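Side-chain contacts in putative exonuclease (Eubacterium rectale, PDB 3L0A), which is of unproven function but carries a zinc site of four cysteines and belongs to a PDDEXK nuclease-like family, probably acting as a hydrolase: residues V176-V181 with G186-F191; R100-R103 with F107-Y110. All coordinates share one frame; numbering follows the deposited sequence.

Contact 1: residues V176-V181 with G186-F191; sequences VYQEIV and GEKLPF
The carboxamide nitrogen NE2 of Gln178 donates to the carbonyl O of Leu189 over 2.7 Å, the one hydrogen bond that joins the helical residues 176-181 to the chain at 186-191. The N-H points nearly straight at its acceptor (161°), which lies almost in the plane of the Gln178 amide, whereas the donor sits above the carbonyl plane of Leu189. CG of Gln178 stands anti to its own backbone N (chi1 -172°) and the chain runs on extended, a shape that carries the amide from the flank of the helix to the loop backbone. The same NE2 also binds OD1 of Asp211 on helix 211-232, so two acceptors fix the turn of the amide and one side chain ties the loop to two helices. The Lys188 side chain crosses that of Gln178 obliquely, its CG 3.8 Å from NE2. One helical turn on, Val181 offers a methyl to the loop: CG1 lies 4.1 Å from O of Glu187 and 4.3 Å from CD1 of Leu189. Toward the sheet, CD2 of Tyr177 meets CE1 of Phe191 at 4.3 Å, an oblique approach of two rings that both also pack on strand 140-147; the Tyr177 hydroxyl is bound by Gln173. Gly186, the first residue past helix 170-185 to leave helical angles, has a positive phi, and from it the chain runs back alongside the helix. The arrangement belongs to a beta-alpha-beta crossover: helix 170-185 comes last in the connection from strand 140-147 to its parallel neighbour 191-197, and the contact is the return into the second strand.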
ATOM      1  N   VAL A 176     -31.721  -4.459  11.798  1.00 15.89           N
ATOM      2  CA  VAL A 176     -32.571  -5.567  11.355  1.00 16.21           C
ATOM      3  C   VAL A 176     -32.609  -6.614  12.437  1.00 17.05           C
ATOM      4  O   VAL A 176     -33.685  -7.006  12.903  1.00 16.92           O
ATOM      5  CB  VAL A 176     -32.049  -6.200  10.056  1.00 16.45           C
ATOM      6  CG1 VAL A 176     -32.733  -7.537   9.785  1.00 16.12           C
ATOM      7  CG2 VAL A 176     -32.259  -5.246   8.906  1.00 15.67           C
ATOM      8  N   TYR A 177     -31.431  -7.002  12.906  1.00 17.40           N
ATOM      9  CA  TYR A 177     -31.325  -7.966  14.007  1.00 17.93           C
ATOM     10  C   TYR A 177     -32.243  -7.566  15.179  1.00 18.24           C
ATOM     11  O   TYR A 177     -33.056  -8.364  15.605  1.00 18.45           O
ATOM     12  CB  TYR A 177     -29.870  -8.084  14.486  1.00 18.25           C
ATOM     13  CG  TYR A 177     -28.942  -8.967  13.638  1.00 18.78           C
ATOM     14  CD1 TYR A 177     -29.086  -9.076  12.259  1.00 18.24           C
ATOM     15  CD2 TYR A 177     -27.894  -9.650  14.223  1.00 19.27           C
ATOM     16  CE1 TYR A 177     -28.258  -9.875  11.510  1.00 17.77           C
ATOM     17  CE2 TYR A 177     -27.057 -10.459  13.474  1.00 19.73           C
ATOM     18  CZ  TYR A 177     -27.240 -10.556  12.102  1.00 18.87           C
ATOM     19  OH  TYR A 177     -26.383 -11.330  11.343  1.00 17.32           O
ATOM     20  N   GLN A 178     -32.131  -6.314  15.641  1.00 18.18           N
ATOM     21  CA  GLN A 178     -32.968  -5.750  16.709  1.00 17.45           C
ATOM     22  C   GLN A 178     -34.474  -5.892  16.460  1.00 17.70           C
ATOM     23  O   GLN A 178     -35.248  -6.333  17.351  1.00 18.79           O
ATOM     24  CB  GLN A 178     -32.638  -4.256  16.884  1.00 17.15           C
ATOM     25  CG  GLN A 178     -33.292  -3.552  18.109  1.00 17.12           C
ATOM     26  CD  GLN A 178     -32.870  -2.083  18.246  1.00 16.14           C
ATOM     27  OE1 GLN A 178     -33.111  -1.273  17.349  1.00 13.17           O
ATOM     28  NE2 GLN A 178     -32.223  -1.744  19.376  1.00 15.12           N
ATOM     29  N   GLU A 179     -34.892  -5.471  15.276  1.00 17.31           N
ATOM     30  CA  GLU A 179     -36.285  -5.494  14.877  1.00 16.74           C
ATOM     31  C   GLU A 179     -36.828  -6.905  14.769  1.00 16.63           C
ATOM     32  O   GLU A 179     -37.950  -7.140  15.213  1.00 17.43           O
ATOM     33  CB  GLU A 179     -36.470  -4.738  13.549  1.00 16.99           C
ATOM     34  CG  GLU A 179     -37.816  -4.905  12.822  1.00 17.97           C
ATOM     35  CD  GLU A 179     -39.041  -4.549  13.662  1.00 19.23           C
ATOM     36  OE1 GLU A 179     -38.923  -3.848  14.703  1.00 18.93           O
ATOM     37  OE2 GLU A 179     -40.151  -4.976  13.258  1.00 21.13           O
ATOM     38  N   ILE A 180     -36.080  -7.840  14.187  1.00 16.44           N
ATOM     39  CA  ILE A 180     -36.567  -9.228  14.057  1.00 16.87           C
ATOM     40  C   ILE A 180     -36.715  -9.891  15.427  1.00 17.91           C
ATOM     41  O   ILE A 180     -37.725 -10.539  15.671  1.00 18.04           O
ATOM     42  CB  ILE A 180     -35.716 -10.097  13.101  1.00 16.63           C
ATOM     43  CG1 ILE A 180     -35.698  -9.487  11.688  1.00 16.42           C
ATOM     44  CG2 ILE A 180     -36.252 -11.508  12.986  1.00 14.87           C
ATOM     45  CD1 ILE A 180     -37.041  -9.483  10.977  1.00 11.22           C
ATOM     46  N   VAL A 181     -35.739  -9.697  16.324  1.00 18.73           N
ATOM     47  CA  VAL A 181     -35.869 -10.132  17.732  1.00 18.49           C
ATOM     48  C   VAL A 181     -37.138  -9.510  18.344  1.00 18.97           C
ATOM     49  O   VAL A 181     -37.899 -10.171  19.074  1.00 18.33           O
ATOM     50  CB  VAL A 181     -34.591  -9.763  18.588  1.00 18.86           C
ATOM     51  CG1 VAL A 181     -34.781 -10.036  20.071  1.00 16.97           C
ATOM     52  CG2 VAL A 181     -33.286 -10.497  18.068  1.00 19.08           C
ATOM     53  N   GLY A 186     -40.864  -9.376  21.561  1.00 23.46           N
ATOM     54  CA  GLY A 186     -41.479  -8.164  22.114  1.00 23.13           C
ATOM     55  C   GLY A 186     -40.452  -7.186  22.680  1.00 23.21           C
ATOM     56  O   GLY A 186     -40.757  -5.991  22.857  1.00 22.72           O
ATOM     57  N   GLU A 187     -39.238  -7.679  22.965  1.00 23.16           N
ATOM     58  CA  GLU A 187     -38.220  -6.883  23.636  1.00 23.90           C
ATOM     59  C   GLU A 187     -37.321  -6.193  22.597  1.00 23.46           C
ATOM     60  O   GLU A 187     -36.804  -6.842  21.679  1.00 23.00           O
ATOM     61  CB  GLU A 187     -37.357  -7.735  24.595  1.00 24.61           C
ATOM     62  CG  GLU A 187     -38.053  -8.294  25.902  1.00 28.37           C
ATOM     63  CD  GLU A 187     -38.605  -7.202  26.886  1.00 32.28           C
ATOM     64  OE1 GLU A 187     -37.905  -6.186  27.106  1.00 36.19           O
ATOM     65  OE2 GLU A 187     -39.722  -7.367  27.445  1.00 30.96           O
ATOM     66  N   LYS A 188     -37.168  -4.878  22.744  1.00 23.20           N
ATOM     67  CA  LYS A 188     -36.234  -4.109  21.954  1.00 23.89           C
ATOM     68  C   LYS A 188     -34.856  -4.067  22.628  1.00 23.15           C
ATOM     69  O   LYS A 188     -34.674  -3.313  23.602  1.00 22.24           O
ATOM     70  CB  LYS A 188     -36.734  -2.677  21.713  1.00 24.53           C
ATOM     71  CG  LYS A 188     -35.693  -1.862  20.857  1.00 27.31           C
ATOM     72  CD  LYS A 188     -36.323  -0.895  19.832  1.00 31.38           C
ATOM     73  CE  LYS A 188     -36.037   0.606  20.104  1.00 33.37           C
ATOM     74  NZ  LYS A 188     -36.149   1.367  18.798  1.00 32.46           N
ATOM     75  N   LEU A 189     -33.890  -4.836  22.080  1.00 22.44           N
ATOM     76  CA  LEU A 189     -32.582  -4.999  22.738  1.00 21.75           C
ATOM     77  C   LEU A 189     -31.498  -4.143  22.086  1.00 20.61           C
ATOM     78  O   LEU A 189     -31.519  -3.939  20.861  1.00 20.88           O
ATOM     79  CB  LEU A 189     -32.123  -6.473  22.771  1.00 21.90           C
ATOM     80  CG  LEU A 189     -32.964  -7.520  23.525  1.00 22.36           C
ATOM     81  CD1 LEU A 189     -32.356  -8.924  23.398  1.00 22.63           C
ATOM     82  CD2 LEU A 189     -33.176  -7.159  25.005  1.00 22.55           C
ATOM     83  N   PRO A 190     -30.522  -3.677  22.903  1.00 19.47           N
ATOM     84  CA  PRO A 190     -29.345  -2.968  22.427  1.00 18.63           C
ATOM     85  C   PRO A 190     -28.400  -3.863  21.609  1.00 18.75           C
ATOM     86  O   PRO A 190     -28.349  -5.091  21.809  1.00 17.25           O
ATOM     87  CB  PRO A 190     -28.668  -2.507  23.729  1.00 18.35           C
ATOM     88  CG  PRO A 190     -29.090  -3.447  24.734  1.00 18.51           C
ATOM     89  CD  PRO A 190     -30.466  -3.876  24.367  1.00 19.07           C
ATOM     90  N   PHE A 191     -27.642  -3.233  20.701  1.00 18.93           N
ATOM     91  CA  PHE A 191     -26.764  -3.939  19.796  1.00 18.47           C
ATOM     92  C   PHE A 191     -25.333  -3.490  20.063  1.00 18.96           C
ATOM     93  O   PHE A 191     -25.038  -2.286  20.091  1.00 18.41           O
ATOM     94  CB  PHE A 191     -27.169  -3.651  18.356  1.00 18.80           C
ATOM     95  CG  PHE A 191     -26.360  -4.400  17.340  1.00 17.86           C
ATOM     96  CD1 PHE A 191     -26.590  -5.743  17.107  1.00 14.62           C
ATOM     97  CD2 PHE A 191     -25.370  -3.756  16.608  1.00 18.08           C
ATOM     98  CE1 PHE A 191     -25.819  -6.452  16.201  1.00 15.21           C
ATOM     99  CE2 PHE A 191     -24.621  -4.437  15.695  1.00 18.88           C
ATOM    100  CZ  PHE A 191     -24.852  -5.798  15.477  1.00 18.70           C
TER

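Contact 2: residues R100-R103 with F107-Y110; sequences RIER and FMKY
Ile101 lays both branches of its side chain against residues 107-110, one on Phe107 and the other reaching Met108 as well. From CB, the methyl CG2 departs anti to the backbone N, which brings it 3.6 Å from CD1 of Phe107 and 3.7 Å from the selenium SE of Met108, a selenomethionine. CG1 takes the other course, over one face of the Phe107 ring: it stands 4.2 Å from the centroid and 21° off the ring normal, a CH-pi contact displaced toward the rim. At the tip, CD1 runs on anti to CA (chi2 168°) and ends 4.2 Å from CZ of Phe107. Here two consecutive helices, 89-102 and 105-110, joined by a link of two residues, pack apolar side chains against each other. Leu144 of strand 140-147 touches both Ile101 and Phe107, and Phe66 of helix 54-67 touches both Ile101 and Met108. Cut back to an alanine, Ile101 loses CG1, CG2 and CD1, which would probably open a gap over the Phe107 face and beside the selenium, and leave the ring and Met108 less firmly packed. Met108, bent at chi2 and chi3, folds back along the end of helix 89-102; its CG lies 3.7 Å from O of Ile101 and 3.8 Å from O of Glu102. The CG of Glu102 passes SE of Met108 at 4.2 Å, while its OE2 is hydrogen-bonded to OH of Tyr65 on helix 54-67. Phe107 also packs on Leu253 of the second subunit.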
ATOM      1  N   ARG A 100      -6.550 -13.736  23.346  1.00 21.24           N
ATOM      2  CA  ARG A 100      -6.554 -12.360  23.816  1.00 21.63           C
ATOM      3  C   ARG A 100      -7.925 -11.940  24.362  1.00 21.48           C
ATOM      4  O   ARG A 100      -8.016 -11.329  25.446  1.00 20.34           O
ATOM      5  CB  ARG A 100      -6.071 -11.413  22.726  1.00 21.46           C
ATOM      6  CG  ARG A 100      -6.143  -9.945  23.139  1.00 23.89           C
ATOM      7  CD  ARG A 100      -5.304  -9.714  24.374  1.00 23.95           C
ATOM      8  NE  ARG A 100      -5.299  -8.343  24.839  1.00 24.53           N
ATOM      9  CZ  ARG A 100      -5.936  -7.881  25.921  1.00 20.67           C
ATOM     10  NH1 ARG A 100      -6.725  -8.630  26.690  1.00 23.38           N
ATOM     11  NH2 ARG A 100      -5.798  -6.624  26.232  1.00 19.84           N
ATOM     12  N   ILE A 101      -8.965 -12.297  23.615  1.00 21.94           N
ATOM     13  CA  ILE A 101     -10.382 -12.155  24.020  1.00 22.78           C
ATOM     14  C   ILE A 101     -10.659 -12.922  25.301  1.00 24.06           C
ATOM     15  O   ILE A 101     -11.315 -12.435  26.228  1.00 24.67           O
ATOM     16  CB  ILE A 101     -11.297 -12.728  22.903  1.00 22.52           C
ATOM     17  CG1 ILE A 101     -11.360 -11.789  21.700  1.00 23.82           C
ATOM     18  CG2 ILE A 101     -12.675 -12.972  23.376  1.00 24.63           C
ATOM     19  CD1 ILE A 101     -12.046 -12.448  20.386  1.00 21.51           C
ATOM     20  N   GLU A 102     -10.157 -14.146  25.376  1.00 24.91           N
ATOM     21  CA  GLU A 102     -10.510 -15.001  26.502  1.00 24.82           C
ATOM     22  C   GLU A 102      -9.961 -14.510  27.814  1.00 25.42           C
ATOM     23  O   GLU A 102     -10.542 -14.767  28.825  1.00 27.22           O
ATOM     24  CB  GLU A 102     -10.065 -16.433  26.261  1.00 24.39           C
ATOM     25  CG  GLU A 102     -11.054 -17.172  25.400  1.00 24.70           C
ATOM     26  CD  GLU A 102     -10.789 -18.654  25.305  1.00 26.11           C
ATOM     27  OE1 GLU A 102      -9.613 -19.085  25.275  1.00 25.80           O
ATOM     28  OE2 GLU A 102     -11.783 -19.395  25.237  1.00 29.82           O
ATOM     29  N   ARG A 103      -8.853 -13.789  27.828  1.00 26.27           N
ATOM     30  CA  ARG A 103      -8.333 -13.286  29.097  1.00 25.72           C
ATOM     31  C   ARG A 103      -8.977 -11.960  29.608  1.00 25.81           C
ATOM     32  O   ARG A 103      -8.571 -11.432  30.663  1.00 23.98           O
ATOM     33  CB  ARG A 103      -6.803 -13.219  29.062  1.00 26.33           C
ATOM     34  CG  ARG A 103      -6.162 -12.117  28.305  1.00 25.62           C
ATOM     35  CD  ARG A 103      -4.637 -12.285  28.388  1.00 27.63           C
ATOM     36  NE  ARG A 103      -3.943 -11.259  27.602  1.00 30.16           N
ATOM     37  CZ  ARG A 103      -3.764  -9.980  27.971  1.00 27.60           C
ATOM     38  NH1 ARG A 103      -4.198  -9.539  29.139  1.00 25.08           N
ATOM     39  NH2 ARG A 103      -3.125  -9.142  27.156  1.00 24.10           N
ATOM     40  N   PHE A 107     -15.226  -8.608  28.166  1.00 21.76           N
ATOM     41  CA  PHE A 107     -15.503  -8.992  26.790  1.00 21.42           C
ATOM     42  C   PHE A 107     -16.176 -10.350  26.815  1.00 21.15           C
ATOM     43  O   PHE A 107     -17.217 -10.536  26.185  1.00 20.50           O
ATOM     44  CB  PHE A 107     -14.201  -9.013  25.986  1.00 20.78           C
ATOM     45  CG  PHE A 107     -14.365  -9.109  24.435  1.00 20.45           C
ATOM     46  CD1 PHE A 107     -14.954 -10.210  23.823  1.00 19.62           C
ATOM     47  CD2 PHE A 107     -13.862  -8.100  23.613  1.00 19.44           C
ATOM     48  CE1 PHE A 107     -15.054 -10.300  22.434  1.00 20.21           C
ATOM     49  CE2 PHE A 107     -13.944  -8.183  22.221  1.00 17.58           C
ATOM     50  CZ  PHE A 107     -14.532  -9.274  21.638  1.00 18.99           C
HETATM   51  N   MSE A 108     -15.626 -11.294  27.575  1.00 21.62           N
HETATM   52  CA  MSE A 108     -16.255 -12.640  27.640  1.00 21.80           C
HETATM   53  C   MSE A 108     -17.719 -12.575  28.124  1.00 22.10           C
HETATM   54  O   MSE A 108     -18.491 -13.451  27.825  1.00 24.29           O
HETATM   55  CB  MSE A 108     -15.440 -13.650  28.478  1.00 20.87           C
HETATM   56  CG  MSE A 108     -14.184 -14.178  27.794  1.00 21.10           C
HETATM   57 SE   MSE A 108     -14.461 -14.840  26.024  0.75 19.32          SE
HETATM   58  CE  MSE A 108     -15.182 -16.562  26.474  1.00 23.32           C
ATOM     59  N   LYS A 109     -18.138 -11.554  28.843  1.00 22.23           N
ATOM     60  CA  LYS A 109     -19.534 -11.527  29.269  1.00 22.53           C
ATOM     61  C   LYS A 109     -20.448 -11.269  28.093  1.00 21.49           C
ATOM     62  O   LYS A 109     -21.566 -11.751  28.071  1.00 22.15           O
ATOM     63  CB  LYS A 109     -19.793 -10.484  30.356  1.00 22.44           C
ATOM     64  CG  LYS A 109     -19.177 -10.771  31.713  1.00 25.24           C
ATOM     65  CD  LYS A 109     -19.067  -9.438  32.524  1.00 26.94           C
ATOM     66  CE  LYS A 109     -18.618  -9.612  34.012  1.00 29.33           C
ATOM     67  NZ  LYS A 109     -18.249  -8.275  34.614  1.00 29.15           N
ATOM     68  N   TYR A 110     -19.998 -10.498  27.119  1.00 21.27           N
ATOM     69  CA  TYR A 110     -20.864 -10.206  25.964  1.00 20.58           C
ATOM     70  C   TYR A 110     -20.928 -11.424  25.038  1.00 20.21           C
ATOM     71  O   TYR A 110     -21.895 -11.607  24.276  1.00 18.99           O
ATOM     72  CB  TYR A 110     -20.394  -8.978  25.221  1.00 20.30           C
ATOM     73  CG  TYR A 110     -20.743  -7.712  25.881  1.00 20.27           C
ATOM     74  CD1 TYR A 110     -20.045  -7.284  26.998  1.00 21.89           C
ATOM     75  CD2 TYR A 110     -21.777  -6.905  25.408  1.00 20.73           C
ATOM     76  CE1 TYR A 110     -20.372  -6.099  27.634  1.00 20.49           C
ATOM     77  CE2 TYR A 110     -22.103  -5.711  26.046  1.00 21.98           C
ATOM     78  CZ  TYR A 110     -21.400  -5.319  27.162  1.00 21.73           C
ATOM     79  OH  TYR A 110     -21.709  -4.143  27.823  1.00 21.20           O
TER

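Both contacts close bends in the chain, contact 1 between helix 170-185 and the loop after it, contact 2 between consecutive helices. Their centres lie about 23 Å apart without touching, yet strand 140-147 packs against both. Contact 1 runs from buried Tyr177, Gln178, Val181, Leu189 and Phe191 out to exposed Glu187 and Lys188; contact 2 sits farther from the chain centre (about 22 Å against 17 Å), with Ile101 and Phe107 buried, Glu102 and Met108 partly exposed. Contact 1 adds a side-chain to backbone hydrogen bond to its apolar packing, and no other subunit reaches it. Contact 2 is apolar and CH-pi, while its Arg100 and Arg103 bond to backbone carbonyls of the second subunit. Neither lies at the zinc site.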